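Local coordinates for DNA replication licensing factor MCM related protein (Thermoplasma acidophilum, PDB 4ME3) that probably binds single-stranded DNA as the N-terminal, zinc-binding domain of an ATP-driven replicative helicase of the MCM family, at residues T122-S127 with T257-I262; R113-A118 with G238-E243. All blocks are in the same frame, centred on the assembly; numbering follows the deposited sequence.

Contact 1: T122-S127 with T257-I262; sequences TLISVS and TYLYAI
Leu123, Ile124 and Val126 meet Leu259 and Ile262 through aliphatic branches alone, and neither tyrosine of 257-262 takes part. These flat groups are engaged with other parts of the fold: the side chain of Tyr258 packs against Ile219, Arg241 and Glu243, and the hydroxyl of Tyr260 is hydrogen-bonded to Glu221. What remains between the segments is two buried hydrocarbon patches. Leu259 is the hub of the first, because its two methyls take different partners. CD1 lies 3.9 Å from CG1 of Ile124, the two side chains meeting at a slant. CD2 lies 4.1 Å from CG2 of Val126, where the side chains run past one another in opposite senses. Leu259 extends this fork across the gap with CG anti to its backbone N (chi1 -164°). The second patch lies on the other side of strand 123-147, where the chain turns a corner at Ile262: Leu123 CD1 sits 4.0 Å from Ile262 CG1, with the two side chains nearly perpendicular. The side chain of Leu123 does not leave its backbone facing Ile262, but its end bends nearer. No hydrogen bond links the segments; their touching parts are 112° apart in direction. Strand 233-247 hydrogen-bonds to both, through Gly238 to Ile124 and through Ile239 to Tyr260, while Tyr110 and Ile112 add cover over Ile124 and Val126. Ile124, Val126 and Leu259, probably reaching inward from two strands that share a neighbour, illustrate the filling of a small, strongly curled beta-barrel, consistent with the OB fold assigned to this region of MCM proteins.

Contact 2: R113-A118 with G238-E243; sequences RDIRSA and GILRTE
Ile115 and Leu240 form the first shell, a single pair of branched side chains pointed at each other from a loop and a strand. The CG2 methyl of Ile115 does the touching. It lies 3.3 Å from CD2 of Leu240, closer than an ordinary carbon contact, so the exact spacing is doubtful even though the packing is plain; the other methyl, Leu240 CD1, stands off at 4.2 Å from the same CG2. With CG2 anti to the backbone N of Ile115 and CG1 beside that N (chi1 -65°), it is the short branch that is presented to the leucine. The two side chains meet at a slant, and Leu240 CD2 also comes within 4.0 Å of the carbonyl oxygen of Arg116. The next shell fixes the loop that carries Ile115. The guanidinium of Arg116 folds back over its own chain, and its NH1 gives a nearly straight hydrogen bond of 2.8 Å to Arg113 O. A second, from the same NH1 to Ile115 O, measures 2.9 Å. Both oxygens lie close to the guanidinium plane, although NH1 approaches Ile115 O from above the carbonyl plane. One side chain thus ties together two carbonyls of the bend on which Ile115 sits. Asn119 accepts a hydrogen bond from the backbone N of Arg116, and Asp114 is salt-bridged to Arg111. On the strand side, Leu240 is framed by Asn119, Ile120 and Thr257, and its backbone bonds to Gly121 and Thr122. The loop between strands 97-101 and 123-147 is thereby laid against strand 233-247, which runs between its sheet partners 123-147 and 250-261.

Overall arrangement
From the N terminus, the chain first builds the helices that precede residue 85, then passes strand 97-101 and enters the loop at 113-118, the first half of contact 2. Soon after comes 122-127, the first half of contact 1. The excursion that follows includes the zinc site of Cys147, Cys150, Cys169 and Cys172. The chain returns at 238-243 to close contact 2, and at 257-262 to close contact 1. The segments alternate, so the two loops cross. Probable backbone hydrogen bonds between Tyr258 and Arg241, and between Tyr260 and Ile239, join the two closing strands. Contact 2 ties loop 113-118 to strand 233-247; contact 1 ties the start of strand 123-147 to the end of 250-261.

Contact 1: T122-S127 with T257-I262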
# COMPACT_ATOMS: atom_id res chain seq x y z
N THR A 122 2.94 -4.02 -11.85
CA THR A 122 2.85 -5.43 -11.48
C THR A 122 3.66 -5.74 -10.22
O THR A 122 4.46 -4.92 -9.77
CB THR A 122 3.34 -6.34 -12.62
OG1 THR A 122 4.76 -6.25 -12.74
CG2 THR A 122 2.68 -5.95 -13.93
N LEU A 123 3.43 -6.92 -9.66
CA LEU A 123 4.14 -7.37 -8.47
C LEU A 123 5.36 -8.18 -8.87
O LEU A 123 5.23 -9.27 -9.44
CB LEU A 123 3.19 -8.21 -7.60
CG LEU A 123 3.66 -8.59 -6.19
CD1 LEU A 123 4.01 -7.38 -5.38
CD2 LEU A 123 2.56 -9.39 -5.50
N ILE A 124 6.54 -7.65 -8.59
CA ILE A 124 7.79 -8.33 -8.92
C ILE A 124 8.67 -8.46 -7.68
O ILE A 124 8.40 -7.85 -6.65
CB ILE A 124 8.56 -7.59 -10.03
CG1 ILE A 124 8.96 -6.19 -9.58
CG2 ILE A 124 7.70 -7.51 -11.30
CD1 ILE A 124 9.89 -5.47 -10.55
N SER A 125 9.72 -9.27 -7.80
CA SER A 125 10.68 -9.43 -6.71
C SER A 125 12.04 -8.96 -7.18
O SER A 125 12.49 -9.33 -8.26
CB SER A 125 10.75 -10.89 -6.28
OG SER A 125 9.47 -11.36 -5.89
N VAL A 126 12.71 -8.16 -6.35
CA VAL A 126 14.02 -7.62 -6.68
C VAL A 126 14.96 -7.82 -5.51
O VAL A 126 14.57 -7.69 -4.35
CB VAL A 126 13.91 -6.12 -7.00
CG1 VAL A 126 15.24 -5.58 -7.52
CG2 VAL A 126 12.80 -5.87 -8.00
N SER A 127 16.21 -8.16 -5.81
CA SER A 127 17.21 -8.36 -4.77
C SER A 127 18.36 -7.38 -4.93
O SER A 127 18.62 -6.89 -6.03
CB SER A 127 17.74 -9.80 -4.81
OG SER A 127 18.39 -10.07 -6.03
N THR A 257 11.79 4.29 -12.50
CA THR A 257 11.02 3.32 -11.74
C THR A 257 11.49 3.24 -10.30
O THR A 257 12.65 3.51 -9.99
CB THR A 257 11.12 1.91 -12.35
OG1 THR A 257 12.50 1.52 -12.42
CG2 THR A 257 10.50 1.87 -13.74
N TYR A 258 10.56 2.89 -9.41
CA TYR A 258 10.88 2.58 -8.03
C TYR A 258 9.94 1.47 -7.57
O TYR A 258 8.95 1.18 -8.23
CB TYR A 258 10.75 3.82 -7.14
CG TYR A 258 9.34 4.31 -6.91
CD1 TYR A 258 8.76 5.23 -7.78
CD2 TYR A 258 8.60 3.88 -5.82
CE1 TYR A 258 7.47 5.70 -7.57
CE2 TYR A 258 7.31 4.34 -5.60
CZ TYR A 258 6.76 5.25 -6.48
OH TYR A 258 5.48 5.70 -6.26
N LEU A 259 10.26 0.84 -6.45
CA LEU A 259 9.48 -0.30 -5.99
C LEU A 259 8.75 0.05 -4.71
O LEU A 259 9.35 0.51 -3.75
CB LEU A 259 10.40 -1.49 -5.75
CG LEU A 259 9.73 -2.86 -5.63
CD1 LEU A 259 9.15 -3.29 -6.97
CD2 LEU A 259 10.72 -3.89 -5.12
N TYR A 260 7.44 -0.18 -4.71
CA TYR A 260 6.63 -0.04 -3.51
C TYR A 260 6.57 -1.38 -2.79
O TYR A 260 5.97 -2.34 -3.28
CB TYR A 260 5.21 0.43 -3.85
CG TYR A 260 4.35 0.60 -2.64
CD1 TYR A 260 4.38 1.77 -1.90
CD2 TYR A 260 3.50 -0.42 -2.21
CE1 TYR A 260 3.60 1.93 -0.78
CE2 TYR A 260 2.71 -0.27 -1.09
CZ TYR A 260 2.77 0.91 -0.38
OH TYR A 260 1.98 1.07 0.74
N ALA A 261 7.19 -1.45 -1.62
CA ALA A 261 7.40 -2.72 -0.93
C ALA A 261 6.10 -3.31 -0.39
O ALA A 261 5.31 -2.63 0.27
CB ALA A 261 8.40 -2.54 0.20
N ILE A 262 5.89 -4.59 -0.69
CA ILE A 262 4.78 -5.36 -0.12
C ILE A 262 5.29 -6.36 0.91
O ILE A 262 4.61 -6.65 1.89
CB ILE A 262 4.01 -6.11 -1.22
CG1 ILE A 262 3.34 -5.12 -2.18
CG2 ILE A 262 2.97 -7.03 -0.61
CD1 ILE A 262 2.31 -4.22 -1.54

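Contact 2: R113-A118 with G238-E243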
# COMPACT_ATOMS: atom_id res chain seq x y z
N ARG A 113 18.72 -4.43 -13.35
CA ARG A 113 19.02 -3.99 -14.71
C ARG A 113 18.09 -4.62 -15.75
O ARG A 113 18.06 -4.17 -16.90
CB ARG A 113 20.48 -4.33 -15.05
CG ARG A 113 20.73 -5.82 -15.19
CD ARG A 113 22.21 -6.17 -15.03
NE ARG A 113 23.06 -5.46 -15.98
CZ ARG A 113 23.88 -4.46 -15.68
NH1 ARG A 113 24.00 -4.02 -14.43
NH2 ARG A 113 24.61 -3.90 -16.63
N ASP A 114 17.33 -5.64 -15.36
CA ASP A 114 16.45 -6.33 -16.29
C ASP A 114 15.00 -5.82 -16.24
O ASP A 114 14.15 -6.25 -17.02
CB ASP A 114 16.46 -7.84 -16.02
CG ASP A 114 17.78 -8.48 -16.41
OD1 ASP A 114 18.58 -7.84 -17.12
OD2 ASP A 114 18.01 -9.64 -16.00
N ILE A 115 14.73 -4.91 -15.31
CA ILE A 115 13.39 -4.35 -15.18
C ILE A 115 13.05 -3.50 -16.40
O ILE A 115 13.90 -2.76 -16.89
CB ILE A 115 13.28 -3.50 -13.90
CG1 ILE A 115 13.43 -4.40 -12.67
CG2 ILE A 115 11.95 -2.76 -13.86
CD1 ILE A 115 13.55 -3.66 -11.35
N ARG A 116 11.82 -3.62 -16.89
CA ARG A 116 11.37 -2.87 -18.07
C ARG A 116 9.98 -2.29 -17.86
O ARG A 116 9.31 -2.58 -16.87
CB ARG A 116 11.37 -3.78 -19.30
CG ARG A 116 12.73 -4.35 -19.66
CD ARG A 116 13.64 -3.32 -20.30
NE ARG A 116 14.89 -3.93 -20.76
CZ ARG A 116 15.97 -4.08 -20.01
NH1 ARG A 116 16.00 -3.65 -18.75
NH2 ARG A 116 17.05 -4.66 -20.53
N SER A 117 9.53 -1.46 -18.80
CA SER A 117 8.24 -0.80 -18.69
C SER A 117 7.07 -1.78 -18.60
O SER A 117 6.05 -1.49 -17.99
CB SER A 117 8.03 0.16 -19.86
OG SER A 117 8.86 1.30 -19.73
N ALA A 118 7.24 -2.96 -19.21
CA ALA A 118 6.19 -3.98 -19.17
C ALA A 118 5.91 -4.45 -17.74
O ALA A 118 4.85 -5.01 -17.47
CB ALA A 118 6.59 -5.16 -20.05
N GLY A 238 7.36 -6.29 -4.42
CA GLY A 238 6.66 -5.03 -4.44
C GLY A 238 6.05 -4.67 -5.77
O GLY A 238 6.23 -5.38 -6.77
N ILE A 239 5.31 -3.57 -5.79
CA ILE A 239 4.69 -3.07 -7.00
C ILE A 239 5.64 -2.08 -7.67
O ILE A 239 6.09 -1.11 -7.04
CB ILE A 239 3.34 -2.38 -6.71
CG1 ILE A 239 2.46 -3.30 -5.87
CG2 ILE A 239 2.65 -2.01 -8.02
CD1 ILE A 239 1.16 -2.67 -5.41
N LEU A 240 5.94 -2.31 -8.94
CA LEU A 240 6.82 -1.41 -9.67
C LEU A 240 6.05 -0.14 -10.04
O LEU A 240 5.00 -0.21 -10.68
CB LEU A 240 7.39 -2.09 -10.91
CG LEU A 240 8.50 -1.30 -11.60
CD1 LEU A 240 9.73 -1.22 -10.70
CD2 LEU A 240 8.85 -1.91 -12.93
N ARG A 241 6.58 1.00 -9.64
CA ARG A 241 5.94 2.29 -9.86
C ARG A 241 6.86 3.21 -10.65
O ARG A 241 8.03 2.89 -10.85
CB ARG A 241 5.61 2.95 -8.52
CG ARG A 241 4.55 2.22 -7.71
CD ARG A 241 3.28 2.06 -8.52
NE ARG A 241 2.13 1.71 -7.67
CZ ARG A 241 0.95 1.33 -8.14
NH1 ARG A 241 0.74 1.25 -9.45
NH2 ARG A 241 -0.03 1.03 -7.30
N THR A 242 6.32 4.34 -11.10
CA THR A 242 7.11 5.32 -11.83
C THR A 242 7.04 6.68 -11.15
O THR A 242 6.03 7.04 -10.55
CB THR A 242 6.61 5.50 -13.28
OG1 THR A 242 5.24 5.91 -13.26
CG2 THR A 242 6.74 4.21 -14.06
N GLU A 243 8.14 7.43 -11.24
CA GLU A 243 8.20 8.77 -10.68
C GLU A 243 8.75 9.71 -11.74
O GLU A 243 9.69 9.38 -12.45
CB GLU A 243 9.10 8.79 -9.44
CG GLU A 243 9.32 10.17 -8.85
CD GLU A 243 8.10 10.71 -8.13
OE1 GLU A 243 7.24 9.90 -7.73
OE2 GLU A 243 8.00 11.94 -7.97